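Local coordinates for ThiJ/pfpI family protein (Bacillus anthracis, PDB 3EFE) that is of unestablished function but belongs to the DJ-1/PfpI family, whose relatives include chaperones, proteases and glyoxalase-like enzymes, at residues K6-Y11 with L41-V46; W19-L24 with I79-T84; R32-D37 with I180-L185; C70-K75 with I104-A109. All coordinates share one frame; numbering follows the deposited sequence.

Contact 1. Residues K6-Y11 with L41-V46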
loop_
_atom_site.group_PDB
_atom_site.type_symbol
_atom_site.label_atom_id
_atom_site.label_comp_id
_atom_site.label_asym_id
_atom_site.label_seq_id
_atom_site.Cartn_x
_atom_site.Cartn_y
_atom_site.Cartn_z
ATOM N N LYS D 6 -7.489 21.554 -2.736
ATOM C CA LYS D 6 -6.821 22.190 -1.594
ATOM C C LYS D 6 -6.658 21.245 -0.405
ATOM O O LYS D 6 -5.653 21.330 0.296
ATOM C CB LYS D 6 -7.535 23.494 -1.196
ATOM C CG LYS D 6 -7.296 24.604 -2.224
ATOM C CD LYS D 6 -7.688 26.031 -1.752
ATOM C CE LYS D 6 -6.782 27.111 -2.377
ATOM N NZ LYS D 6 -5.707 27.582 -1.382
ATOM N N LYS D 7 -7.596 20.326 -0.178
ATOM C CA LYS D 7 -7.415 19.312 0.887
ATOM C C LYS D 7 -7.631 17.901 0.364
ATOM O O LYS D 7 -8.266 17.721 -0.641
ATOM C CB LYS D 7 -8.320 19.619 2.070
ATOM C CG LYS D 7 -8.269 21.119 2.387
ATOM C CD LYS D 7 -8.601 21.435 3.814
ATOM C CE LYS D 7 -8.327 22.912 4.094
ATOM N NZ LYS D 7 -9.176 23.832 3.217
ATOM N N ALA D 8 -7.004 16.932 1.007
ATOM C CA ALA D 8 -7.156 15.538 0.700
ATOM C C ALA D 8 -7.464 14.857 2.003
ATOM O O ALA D 8 -6.781 15.030 2.959
ATOM C CB ALA D 8 -5.921 14.950 0.048
ATOM N N PHE D 9 -8.579 14.149 2.012
ATOM C CA PHE D 9 -9.035 13.363 3.173
ATOM C C PHE D 9 -8.947 11.889 2.901
ATOM O O PHE D 9 -9.315 11.448 1.829
ATOM C CB PHE D 9 -10.473 13.723 3.515
ATOM C CG PHE D 9 -10.625 15.152 3.958
ATOM C CD1 PHE D 9 -10.161 15.552 5.205
ATOM C CD2 PHE D 9 -11.201 16.072 3.139
ATOM C CE1 PHE D 9 -10.296 16.816 5.637
ATOM C CE2 PHE D 9 -11.329 17.425 3.560
ATOM C CZ PHE D 9 -10.854 17.765 4.840
ATOM N N LEU D 10 -8.429 11.121 3.863
ATOM C CA LEU D 10 -8.571 9.682 3.789
ATOM C C LEU D 10 -9.442 9.247 4.938
ATOM O O LEU D 10 -9.081 9.351 6.119
ATOM C CB LEU D 10 -7.195 9.020 3.860
ATOM C CG LEU D 10 -7.164 7.489 3.913
ATOM C CD1 LEU D 10 -7.522 6.869 2.529
ATOM C CD2 LEU D 10 -5.860 6.976 4.554
ATOM N N TYR D 11 -10.574 8.676 4.620
ATOM C CA TYR D 11 -11.394 8.005 5.657
ATOM C C TYR D 11 -10.717 6.764 6.213
ATOM O O TYR D 11 -10.411 5.803 5.465
ATOM C CB TYR D 11 -12.785 7.734 5.088
ATOM C CG TYR D 11 -13.769 7.151 6.076
ATOM C CD1 TYR D 11 -14.149 7.851 7.228
ATOM C CD2 TYR D 11 -14.346 5.909 5.837
ATOM C CE1 TYR D 11 -15.075 7.287 8.126
ATOM C CE2 TYR D 11 -15.266 5.373 6.688
ATOM C CZ TYR D 11 -15.616 6.052 7.850
ATOM O OH TYR D 11 -16.525 5.449 8.712
ATOM N N LEU D 41 -0.043 17.775 -1.449
ATOM C CA LEU D 41 -1.435 17.797 -1.024
ATOM C C LEU D 41 -1.499 17.004 0.241
ATOM O O LEU D 41 -1.523 15.779 0.184
ATOM C CB LEU D 41 -2.303 17.141 -2.057
ATOM C CG LEU D 41 -3.795 17.295 -1.841
ATOM C CD1 LEU D 41 -4.186 18.723 -1.497
ATOM C CD2 LEU D 41 -4.512 16.813 -3.105
ATOM N N LYS D 42 -1.459 17.685 1.390
ATOM C CA LYS D 42 -1.465 17.028 2.716
ATOM C C LYS D 42 -2.724 16.187 2.890
ATOM O O LYS D 42 -3.814 16.654 2.583
ATOM C CB LYS D 42 -1.333 18.062 3.849
ATOM C CG LYS D 42 0.057 18.732 3.921
ATOM C CD LYS D 42 1.152 17.723 4.468
ATOM C CE LYS D 42 2.249 17.355 3.403
ATOM N NZ LYS D 42 3.493 16.687 3.984
ATOM N N VAL D 43 -2.525 14.914 3.245
ATOM C CA VAL D 43 -3.579 13.942 3.488
ATOM C C VAL D 43 -3.932 14.033 4.983
ATOM O O VAL D 43 -3.089 13.821 5.867
ATOM C CB VAL D 43 -3.162 12.519 3.036
ATOM C CG1 VAL D 43 -4.266 11.391 3.452
ATOM C CG2 VAL D 43 -2.871 12.513 1.522
ATOM N N ILE D 44 -5.174 14.446 5.244
ATOM C CA ILE D 44 -5.780 14.423 6.603
ATOM C C ILE D 44 -6.603 13.161 6.821
ATOM O O ILE D 44 -7.593 12.891 6.110
ATOM C CB ILE D 44 -6.677 15.663 6.874
ATOM C CG1 ILE D 44 -5.928 16.951 6.500
ATOM C CG2 ILE D 44 -7.094 15.703 8.392
ATOM C CD1 ILE D 44 -6.829 18.050 5.909
ATOM N N THR D 45 -6.220 12.352 7.780
ATOM C CA THR D 45 -7.009 11.153 8.050
ATOM C C THR D 45 -8.300 11.534 8.836
ATOM O O THR D 45 -8.230 12.289 9.799
ATOM C CB THR D 45 -6.194 10.004 8.732
ATOM O OG1 THR D 45 -5.757 10.394 10.007
ATOM C CG2 THR D 45 -4.992 9.602 7.906
ATOM N N VAL D 46 -9.468 11.062 8.369
ATOM C CA VAL D 46 -10.731 11.322 9.076
ATOM C C VAL D 46 -11.437 10.035 9.498
ATOM O O VAL D 46 -11.601 9.145 8.729
ATOM C CB VAL D 46 -11.709 12.291 8.366
ATOM C CG1 VAL D 46 -11.443 12.503 6.892
ATOM C CG2 VAL D 46 -13.125 11.829 8.599
HETATM O O HOH W 1 -4.869 18.855 2.963
#
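The ring of Phe-9 and the side chain of Ile-44 lie side by side and point the same way, with Phe-9 CE1 3.7 Å from Ile-44 CD1. Val-46 crosses the same ring at a slant, its CG1 lying 3.7 Å from Phe-9 CD1, so that two aliphatic knobs line the ring. The Phe-9 torsion sets this up: CG is anti to the carbonyl carbon (chi1 -64°). Next along, Tyr-11 lays CD1 3.2 Å from Val-46 O. Behind these bumps run two parallel strands, 8-11 and 43-46, with Ala-8 paired to Val-43 and Tyr-11 to Val-46. Ile-44 N donates a hydrogen bond to Ala-8 O, Leu-10 N to Ile-44 O, and Val-46 N to Leu-10 O. With helix 18-30 connecting them, the strands make a beta-alpha-beta crossover of the central sheet. On the opposite face the relief is reversed. The small methyl of Ala-8 leaves a shallow hollow, and Leu-41, two residues before strand 43-47 begins, fills it, its CG 3.7 Å from Ala-8 CB. Because Leu-41 has CG anti to the backbone N (chi1 -171°), CD1 also reaches Lys-6 O at 3.5 Å. Beside it Val-43 CG1 sits 3.8 Å from Leu-10 CB, while Val-43 also packs on Ile-25 of helix 18-30 and on Gly-57 of the second subunit. The Phe-9 face is met instead by Ile-65 and Leu-72.

Contact 2. Residues W19-L24 with I79-T84; sequences WEYGYL and ILPGGT
Glu-20 and Gly-82 meet where helix 18-30 runs past the end of strand 77-80, a corner of the alpha/beta fold that DJ-1/PfpI proteins share with class I glutamine amidotransferases. The close part of the contact is here. Glu-20 extends its chain beyond CG, and OE1 accepts a hydrogen bond from Gly-82 N, 3.0 Å away, nearly along the carboxylate C-O axis. The bond is bent, with an N-H...O angle of 132°. Just beside it Tyr-21 CD2 lies 3.7 Å from Pro-81 CB, the two side chains crossing at a slant. Tyr-21 CG is placed between the backbone N and the carbonyl carbon (chi1 54°), which swings the ring over toward the proline. Further along the helix the fit is slacker. Leu-24 and Ile-79 approach tip to tip, CD2 to CG1 at 4.0 Å, and Tyr-21 CB stands 4.3 Å from Ile-79 CG2. This slacker side remains buried, since Leu-24 also packs on Phe-172 and Val-176 of helix 169-179. Solvent is approached at the other end instead, as the chain passes through Gly-83 to exposed Thr-84. Glu-20 also touches Cys-112, directly after strand 107-111; in relatives a glutamate and the cysteine of the nucleophile elbow meet in this way, so the corner probably borders the active site. Gly-82 carries no side chain, and Glu-20 OE1 comes within 3.2 Å of its CA.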
loop_
_atom_site.group_PDB
_atom_site.type_symbol
_atom_site.label_atom_id
_atom_site.label_comp_id
_atom_site.label_asym_id
_atom_site.label_seq_id
_atom_site.Cartn_x
_atom_site.Cartn_y
_atom_site.Cartn_z
ATOM N N TRP D 19 -3.289 -2.026 0.990
ATOM C CA TRP D 19 -2.678 -2.015 -0.314
ATOM C C TRP D 19 -3.440 -1.073 -1.221
ATOM O O TRP D 19 -2.946 -0.720 -2.263
ATOM C CB TRP D 19 -2.552 -3.411 -0.882
ATOM C CG TRP D 19 -3.788 -3.959 -1.308
ATOM C CD1 TRP D 19 -4.320 -3.872 -2.546
ATOM C CD2 TRP D 19 -4.722 -4.664 -0.509
ATOM N NE1 TRP D 19 -5.487 -4.466 -2.576
ATOM C CE2 TRP D 19 -5.793 -4.954 -1.333
ATOM C CE3 TRP D 19 -4.782 -5.010 0.859
ATOM C CZ2 TRP D 19 -6.918 -5.640 -0.889
ATOM C CZ3 TRP D 19 -5.861 -5.707 1.298
ATOM C CH2 TRP D 19 -6.941 -6.000 0.433
ATOM N N GLU D 20 -4.615 -0.606 -0.790
ATOM C CA GLU D 20 -5.567 0.002 -1.739
ATOM C C GLU D 20 -5.322 1.529 -1.858
ATOM O O GLU D 20 -5.550 2.118 -2.920
ATOM C CB GLU D 20 -6.999 -0.357 -1.395
ATOM C CG GLU D 20 -7.309 -1.768 -1.798
ATOM C CD GLU D 20 -8.634 -2.226 -1.463
ATOM O OE1 GLU D 20 -9.449 -1.431 -0.921
ATOM O OE2 GLU D 20 -8.896 -3.421 -1.790
ATOM N N TYR D 21 -4.792 2.130 -0.811
ATOM C CA TYR D 21 -4.580 3.611 -0.741
ATOM C C TYR D 21 -3.130 4.016 -0.689
ATOM O O TYR D 21 -2.875 5.172 -0.820
ATOM C CB TYR D 21 -5.367 4.315 0.412
ATOM C CG TYR D 21 -5.065 3.687 1.694
ATOM C CD1 TYR D 21 -3.866 3.947 2.348
ATOM C CD2 TYR D 21 -5.898 2.670 2.211
ATOM C CE1 TYR D 21 -3.540 3.261 3.495
ATOM C CE2 TYR D 21 -5.567 2.026 3.353
ATOM C CZ TYR D 21 -4.422 2.325 3.994
ATOM O OH TYR D 21 -4.094 1.670 5.115
ATOM N N GLY D 22 -2.192 3.077 -0.612
ATOM C CA GLY D 22 -0.795 3.380 -0.321
ATOM C C GLY D 22 -0.023 4.239 -1.320
ATOM O O GLY D 22 0.670 5.147 -0.937
ATOM N N TYR D 23 -0.105 3.866 -2.590
ATOM C CA TYR D 23 0.364 4.647 -3.723
ATOM C C TYR D 23 -0.224 6.054 -3.743
ATOM O O TYR D 23 0.506 7.068 -3.862
ATOM C CB TYR D 23 -0.050 3.952 -5.014
ATOM C CG TYR D 23 0.655 2.617 -5.406
ATOM C CD1 TYR D 23 2.012 2.574 -5.636
ATOM C CD2 TYR D 23 -0.080 1.439 -5.599
ATOM C CE1 TYR D 23 2.622 1.439 -6.028
ATOM C CE2 TYR D 23 0.543 0.241 -5.965
ATOM C CZ TYR D 23 1.893 0.265 -6.188
ATOM O OH TYR D 23 2.565 -0.864 -6.571
ATOM N N LEU D 24 -1.544 6.134 -3.658
ATOM C CA LEU D 24 -2.188 7.428 -3.796
ATOM C C LEU D 24 -1.773 8.393 -2.704
ATOM O O LEU D 24 -1.327 9.488 -2.971
ATOM C CB LEU D 24 -3.723 7.263 -3.834
ATOM C CG LEU D 24 -4.568 8.506 -4.113
ATOM C CD1 LEU D 24 -4.025 9.353 -5.393
ATOM C CD2 LEU D 24 -6.021 8.114 -4.254
ATOM N N ILE D 79 -10.790 10.193 -0.160
ATOM C CA ILE D 79 -10.439 8.788 -0.436
ATOM C C ILE D 79 -11.242 7.772 0.475
ATOM O O ILE D 79 -11.195 7.808 1.738
ATOM C CB ILE D 79 -8.895 8.515 -0.291
ATOM C CG1 ILE D 79 -8.112 9.500 -1.134
ATOM C CG2 ILE D 79 -8.524 7.039 -0.664
ATOM C CD1 ILE D 79 -6.665 9.790 -0.650
ATOM N N LEU D 80 -11.952 6.862 -0.178
ATOM C CA LEU D 80 -12.590 5.771 0.556
ATOM C C LEU D 80 -11.974 4.421 0.181
ATOM O O LEU D 80 -12.234 3.885 -0.884
ATOM C CB LEU D 80 -14.088 5.759 0.355
ATOM C CG LEU D 80 -14.751 7.140 0.251
ATOM C CD1 LEU D 80 -16.101 6.928 -0.483
ATOM C CD2 LEU D 80 -14.831 7.826 1.624
ATOM N N PRO D 81 -11.185 3.847 1.097
ATOM C CA PRO D 81 -10.626 2.524 0.934
ATOM C C PRO D 81 -11.651 1.401 1.174
ATOM O O PRO D 81 -12.692 1.632 1.801
ATOM C CB PRO D 81 -9.548 2.453 2.011
ATOM C CG PRO D 81 -9.882 3.447 2.942
ATOM C CD PRO D 81 -10.823 4.442 2.367
ATOM N N GLY D 82 -11.355 0.221 0.621
ATOM C CA GLY D 82 -11.981 -1.001 1.011
ATOM C C GLY D 82 -11.735 -1.396 2.445
ATOM O O GLY D 82 -10.851 -0.843 3.151
ATOM N N GLY D 83 -12.548 -2.362 2.843
ATOM C CA GLY D 83 -12.452 -3.064 4.121
ATOM C C GLY D 83 -13.700 -3.916 4.254
ATOM O O GLY D 83 -14.565 -3.953 3.343
ATOM N N THR D 84 -13.808 -4.622 5.372
ATOM C CA THR D 84 -14.740 -5.770 5.482
ATOM C C THR D 84 -16.007 -5.409 6.279
ATOM O O THR D 84 -16.792 -6.256 6.621
ATOM C CB THR D 84 -14.042 -6.951 6.148
ATOM O OG1 THR D 84 -13.861 -6.646 7.552
ATOM C CG2 THR D 84 -12.677 -7.228 5.483
#

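Contact 3. Residues R32-D37 with I180-L185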
loop_
_atom_site.group_PDB
_atom_site.type_symbol
_atom_site.label_atom_id
_atom_site.label_comp_id
_atom_site.label_asym_id
_atom_site.label_seq_id
_atom_site.Cartn_x
_atom_site.Cartn_y
_atom_site.Cartn_z
ATOM N N ARG D 32 6.198 14.617 -4.134
ATOM C CA ARG D 32 7.515 14.515 -4.793
ATOM C C ARG D 32 7.508 14.549 -6.323
ATOM O O ARG D 32 8.463 14.942 -6.910
ATOM C CB ARG D 32 8.232 13.253 -4.366
ATOM C CG ARG D 32 7.423 12.010 -4.597
ATOM C CD ARG D 32 8.108 10.801 -4.135
ATOM N NE ARG D 32 7.376 9.622 -4.571
ATOM C CZ ARG D 32 7.885 8.379 -4.579
ATOM N NH1 ARG D 32 9.076 8.113 -4.102
ATOM N NH2 ARG D 32 7.187 7.375 -5.039
ATOM N N TYR D 33 6.439 14.146 -6.990
ATOM C CA TYR D 33 6.418 14.135 -8.427
ATOM C C TYR D 33 5.396 15.098 -8.993
ATOM O O TYR D 33 5.064 14.996 -10.153
ATOM C CB TYR D 33 6.081 12.739 -8.931
ATOM C CG TYR D 33 7.043 11.645 -8.562
ATOM C CD1 TYR D 33 8.377 11.923 -8.278
ATOM C CD2 TYR D 33 6.598 10.332 -8.434
ATOM C CE1 TYR D 33 9.234 10.929 -7.970
ATOM C CE2 TYR D 33 7.450 9.337 -8.132
ATOM C CZ TYR D 33 8.782 9.655 -7.923
ATOM O OH TYR D 33 9.687 8.698 -7.575
ATOM N N PHE D 34 4.899 16.016 -8.161
ATOM C CA PHE D 34 4.045 17.093 -8.587
ATOM C C PHE D 34 4.731 17.911 -9.623
ATOM O O PHE D 34 5.973 17.920 -9.731
ATOM C CB PHE D 34 3.653 17.999 -7.406
ATOM C CG PHE D 34 2.537 17.402 -6.524
ATOM C CD1 PHE D 34 1.782 18.196 -5.666
ATOM C CD2 PHE D 34 2.225 16.060 -6.568
ATOM C CE1 PHE D 34 0.796 17.669 -4.881
ATOM C CE2 PHE D 34 1.223 15.537 -5.766
ATOM C CZ PHE D 34 0.526 16.348 -4.934
ATOM N N LYS D 35 3.915 18.634 -10.378
ATOM C CA LYS D 35 4.386 19.591 -11.390
ATOM C C LYS D 35 4.943 20.784 -10.684
ATOM O O LYS D 35 4.809 20.897 -9.437
ATOM C CB LYS D 35 3.262 20.037 -12.335
ATOM C CG LYS D 35 2.159 20.863 -11.743
ATOM C CD LYS D 35 0.963 20.726 -12.636
ATOM C CE LYS D 35 -0.307 21.376 -12.030
ATOM N NZ LYS D 35 -1.440 21.538 -13.023
ATOM N N LYS D 36 5.536 21.688 -11.466
ATOM C CA LYS D 36 6.268 22.805 -10.910
ATOM C C LYS D 36 5.378 23.713 -10.086
ATOM O O LYS D 36 4.177 23.802 -10.338
ATOM C CB LYS D 36 6.970 23.615 -12.030
ATOM C CG LYS D 36 6.095 24.421 -12.917
ATOM C CD LYS D 36 6.974 25.116 -14.003
ATOM C CE LYS D 36 6.168 25.526 -15.240
ATOM N NZ LYS D 36 6.957 25.585 -16.572
ATOM N N ASP D 37 5.968 24.379 -9.103
ATOM C CA ASP D 37 5.230 25.305 -8.234
ATOM C C ASP D 37 4.001 24.767 -7.521
ATOM O O ASP D 37 3.153 25.523 -7.097
ATOM C CB ASP D 37 4.706 26.473 -9.041
ATOM C CG ASP D 37 5.752 27.180 -9.815
ATOM O OD1 ASP D 37 6.863 27.479 -9.230
ATOM O OD2 ASP D 37 5.391 27.451 -11.003
ATOM N N ILE D 180 -7.320 15.323 -10.253
ATOM C CA ILE D 180 -6.940 16.543 -9.508
ATOM C C ILE D 180 -5.781 17.381 -10.090
ATOM O O ILE D 180 -5.414 18.451 -9.539
ATOM C CB ILE D 180 -6.703 16.236 -8.002
ATOM C CG1 ILE D 180 -5.400 15.449 -7.744
ATOM C CG2 ILE D 180 -7.931 15.446 -7.400
ATOM C CD1 ILE D 180 -5.004 15.491 -6.317
ATOM N N ASP D 181 -5.203 16.883 -11.183
ATOM C CA ASP D 181 -4.272 17.630 -12.044
ATOM C C ASP D 181 -3.019 18.169 -11.324
ATOM O O ASP D 181 -2.670 19.371 -11.372
ATOM C CB ASP D 181 -5.007 18.747 -12.766
ATOM C CG ASP D 181 -4.269 19.201 -14.024
ATOM O OD1 ASP D 181 -3.781 18.297 -14.741
ATOM O OD2 ASP D 181 -4.185 20.429 -14.285
ATOM N N VAL D 182 -2.336 17.228 -10.686
ATOM C CA VAL D 182 -1.305 17.464 -9.718
ATOM C C VAL D 182 0.089 17.067 -10.303
ATOM O O VAL D 182 1.100 17.611 -9.957
ATOM C CB VAL D 182 -1.793 16.760 -8.475
ATOM C CG1 VAL D 182 -1.338 15.285 -8.407
ATOM C CG2 VAL D 182 -1.601 17.593 -7.271
ATOM N N PHE D 183 0.092 16.173 -11.274
ATOM C CA PHE D 183 1.257 15.775 -12.039
ATOM C C PHE D 183 1.011 16.355 -13.408
ATOM O O PHE D 183 -0.110 16.649 -13.741
ATOM C CB PHE D 183 1.350 14.227 -12.232
ATOM C CG PHE D 183 1.811 13.423 -11.021
ATOM C CD1 PHE D 183 1.621 13.844 -9.729
ATOM C CD2 PHE D 183 2.371 12.154 -11.212
ATOM C CE1 PHE D 183 2.010 13.015 -8.660
ATOM C CE2 PHE D 183 2.759 11.365 -10.173
ATOM C CZ PHE D 183 2.597 11.778 -8.905
ATOM N N THR D 184 2.059 16.521 -14.217
ATOM C CA THR D 184 1.831 16.724 -15.649
ATOM C C THR D 184 1.566 15.325 -16.267
ATOM O O THR D 184 1.744 14.283 -15.581
ATOM C CB THR D 184 3.018 17.368 -16.388
ATOM O OG1 THR D 184 3.917 16.304 -16.686
ATOM C CG2 THR D 184 3.727 18.469 -15.575
ATOM N N LEU D 185 1.160 15.302 -17.539
ATOM C CA LEU D 185 0.567 14.111 -18.163
ATOM C C LEU D 185 1.691 13.128 -18.494
ATOM O O LEU D 185 1.528 11.943 -18.345
ATOM C CB LEU D 185 -0.356 14.511 -19.379
ATOM C CG LEU D 185 -1.762 13.815 -19.595
ATOM C CD1 LEU D 185 -1.800 12.792 -20.812
ATOM C CD2 LEU D 185 -2.333 13.057 -18.333
HETATM O O HOH W 2 4.427 16.185 -12.758
#
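Lys-35 supplies the polar half of this contact. Its backbone N donates to Val-182 O at 3.0 Å, in the carbonyl plane and fairly straight (160° at the hydrogen). Its side chain starts with CG between the backbone N and the carbonyl carbon (chi1 67°) and then runs extended, which carries NZ across the 180-185 turn to donate to Asp-181 O at 3.0 Å. From there NZ also forms a salt bridge with Asp-181 OD2, although that bond is weak at 3.2 Å. The ammonium is thus shared between the carbonyl and the carboxylate of the same residue, Asp-181. A water spans the segments as well, donating to Tyr-33 O and accepting from Thr-184 N. Apolar contacts fill the other half. Val-182 CG2 makes a CH-pi contact over one face of the Phe-34 ring, 3.5 Å from its centroid. Tyr-33 CB does the same over Phe-183, 4.0 Å from that centroid. The two phenylalanine side chains cross at about a right angle, and Phe-183 CE1 sits at the edge of the Phe-34 ring, 3.7 Å from CD2. Lys-35 CB adds a touch on Thr-184 CG2. Phe-34 reaches further inward to Leu-28 and Leu-41. Segment 180-185 is the link between two helices: a Schellman motif at Asp-181 ends helix 169-179, and Thr-184 is the N-cap of helix 185-197.

Contact 4. Residues C70-K75 with I104-A109; sequences CTLESK and IGTIVA
Ser-74 and Ile-104 are joined by the short bond at the centre of this contact: Ser-74 OG donates to Ile-104 O at 2.6 Å, in the carbonyl plane. The hydroxyl gets there because OG is anti to the backbone N (chi1 -159°). One residue on, Lys-75 N donates to Gly-105 O at 3.0 Å from well above the carbonyl plane, although its N-H points almost straight at the oxygen (163°). Around these bonds Thr-106 presses close, its CG2 3.2 Å from Glu-73 O; looser are the 3.8 Å touches of Thr-106 CG2 on Leu-72 CB and of Ile-104 CG2 on Leu-72 O. Thr-106 OG1 is buried here with no partner in the model. A second shell holds the first in place. Lys-75 folds its chain back, bent at chi2 and chi4, and its NZ donates to Ser-74 OG at 2.8 Å, so the serine oxygen accepts from its neighbour while donating across the contact to Ile-104 O. On the other segment, Gly-105 has positive phi as the C-prime residue of a Schellman motif, with Thr-106 N bonded to Ala-101 O and Gly-105 N to Leu-102 O. The contact therefore lies at the C-terminal end of helix 92-104. From it 70-75 leads on into strand 77-80, and 104-109 already enters the neighbouring parallel strand 107-111, while Leu-72 packs on Ala-101 of the helix and on Phe-9 of strand 8-11.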
loop_
_atom_site.group_PDB
_atom_site.type_symbol
_atom_site.label_atom_id
_atom_site.label_comp_id
_atom_site.label_asym_id
_atom_site.label_seq_id
_atom_site.Cartn_x
_atom_site.Cartn_y
_atom_site.Cartn_z
ATOM N N CYS D 70 -14.880 17.766 10.052
ATOM C CA CYS D 70 -14.427 17.771 8.665
ATOM C C CYS D 70 -15.405 18.483 7.793
ATOM O O CYS D 70 -16.592 18.250 7.919
ATOM C CB CYS D 70 -14.314 16.310 8.175
ATOM S SG CYS D 70 -14.170 16.116 6.371
ATOM N N THR D 71 -14.905 19.303 6.877
ATOM C CA THR D 71 -15.730 20.015 5.894
ATOM C C THR D 71 -15.298 19.582 4.505
ATOM O O THR D 71 -14.112 19.601 4.197
ATOM C CB THR D 71 -15.548 21.566 6.001
ATOM O OG1 THR D 71 -15.751 21.954 7.362
ATOM C CG2 THR D 71 -16.547 22.357 5.088
ATOM N N LEU D 72 -16.268 19.164 3.687
ATOM C CA LEU D 72 -15.993 18.733 2.322
ATOM C C LEU D 72 -16.481 19.837 1.416
ATOM O O LEU D 72 -17.583 20.325 1.567
ATOM C CB LEU D 72 -16.673 17.373 2.001
ATOM C CG LEU D 72 -16.006 16.009 2.333
ATOM C CD1 LEU D 72 -14.457 16.071 2.636
ATOM C CD2 LEU D 72 -16.757 15.272 3.446
ATOM N N GLU D 73 -15.640 20.238 0.474
ATOM C CA GLU D 73 -15.828 21.469 -0.293
ATOM C C GLU D 73 -15.545 21.161 -1.746
ATOM O O GLU D 73 -14.953 20.122 -2.050
ATOM C CB GLU D 73 -14.883 22.580 0.197
ATOM C CG GLU D 73 -15.415 23.433 1.369
ATOM C CD GLU D 73 -14.273 24.167 2.154
ATOM O OE1 GLU D 73 -13.192 24.460 1.559
ATOM O OE2 GLU D 73 -14.443 24.434 3.381
ATOM N N SER D 74 -15.979 22.060 -2.641
ATOM C CA SER D 74 -15.888 21.789 -4.053
ATOM C C SER D 74 -14.422 21.552 -4.237
ATOM O O SER D 74 -13.588 22.231 -3.632
ATOM C CB SER D 74 -16.382 22.969 -4.917
ATOM O OG SER D 74 -16.761 22.553 -6.260
ATOM N N LYS D 75 -14.109 20.553 -5.037
ATOM C CA LYS D 75 -12.727 20.174 -5.345
ATOM C C LYS D 75 -11.809 19.662 -4.193
ATOM O O LYS D 75 -10.614 19.428 -4.464
ATOM C CB LYS D 75 -12.025 21.286 -6.063
ATOM C CG LYS D 75 -12.819 21.998 -7.139
ATOM C CD LYS D 75 -13.643 21.118 -8.092
ATOM C CE LYS D 75 -14.458 22.014 -9.129
ATOM N NZ LYS D 75 -15.183 23.243 -8.525
ATOM N N ILE D 104 -21.705 19.537 -3.899
ATOM C CA ILE D 104 -20.827 20.702 -3.928
ATOM C C ILE D 104 -19.617 20.540 -4.846
ATOM O O ILE D 104 -18.959 21.520 -5.228
ATOM C CB ILE D 104 -20.360 21.183 -2.507
ATOM C CG1 ILE D 104 -19.887 22.682 -2.612
ATOM C CG2 ILE D 104 -19.279 20.193 -1.823
ATOM C CD1 ILE D 104 -20.103 23.538 -1.362
ATOM N N GLY D 105 -19.295 19.311 -5.207
ATOM C CA GLY D 105 -18.256 19.026 -6.223
ATOM C C GLY D 105 -16.962 18.485 -5.643
ATOM O O GLY D 105 -15.919 18.547 -6.267
ATOM N N THR D 106 -17.036 17.903 -4.451
ATOM C CA THR D 106 -15.833 17.295 -3.892
ATOM C C THR D 106 -15.539 16.008 -4.668
ATOM O O THR D 106 -16.469 15.267 -4.995
ATOM C CB THR D 106 -15.917 17.073 -2.394
ATOM O OG1 THR D 106 -15.981 15.711 -2.143
ATOM C CG2 THR D 106 -17.072 17.741 -1.774
ATOM N N ILE D 107 -14.270 15.818 -5.079
ATOM C CA ILE D 107 -13.830 14.607 -5.809
ATOM C C ILE D 107 -13.877 13.450 -4.789
ATOM O O ILE D 107 -13.236 13.522 -3.741
ATOM C CB ILE D 107 -12.377 14.721 -6.351
ATOM C CG1 ILE D 107 -12.152 16.040 -7.118
ATOM C CG2 ILE D 107 -11.932 13.459 -7.151
ATOM C CD1 ILE D 107 -13.098 16.315 -8.210
ATOM N N VAL D 108 -14.688 12.434 -5.059
ATOM C CA VAL D 108 -14.705 11.245 -4.191
ATOM C C VAL D 108 -14.142 10.037 -4.923
ATOM O O VAL D 108 -14.499 9.749 -6.054
ATOM C CB VAL D 108 -16.069 10.974 -3.382
ATOM C CG1 VAL D 108 -17.114 11.985 -3.702
ATOM C CG2 VAL D 108 -16.506 9.490 -3.446
ATOM N N ALA D 109 -13.185 9.399 -4.266
ATOM C CA ALA D 109 -12.410 8.297 -4.826
ATOM C C ALA D 109 -12.679 7.111 -3.911
ATOM O O ALA D 109 -12.257 7.177 -2.737
ATOM C CB ALA D 109 -10.917 8.644 -4.820
#

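In the fold
From the N terminus, contact 1 is the first to close, at residues 41-46, where a loop opened at 6-11 returns to pair with it. Contact 2 opens inside that loop at 19-24 and closes at 79-84, so the two cross. Contact 3 opens at 32-37, crosses both, and closes last at 180-185. Contact 4 begins after contact 1 has closed, crosses contact 2 and is nested within contact 3. Contacts 1, 2 and 4 all reach the central sheet, through strands 43-47 and 8-11, 77-80, and 107-111, which lie side by side in that order, while contact 3 ties the loop after helix 18-30 to the joint between helices 169-179 and 185-197.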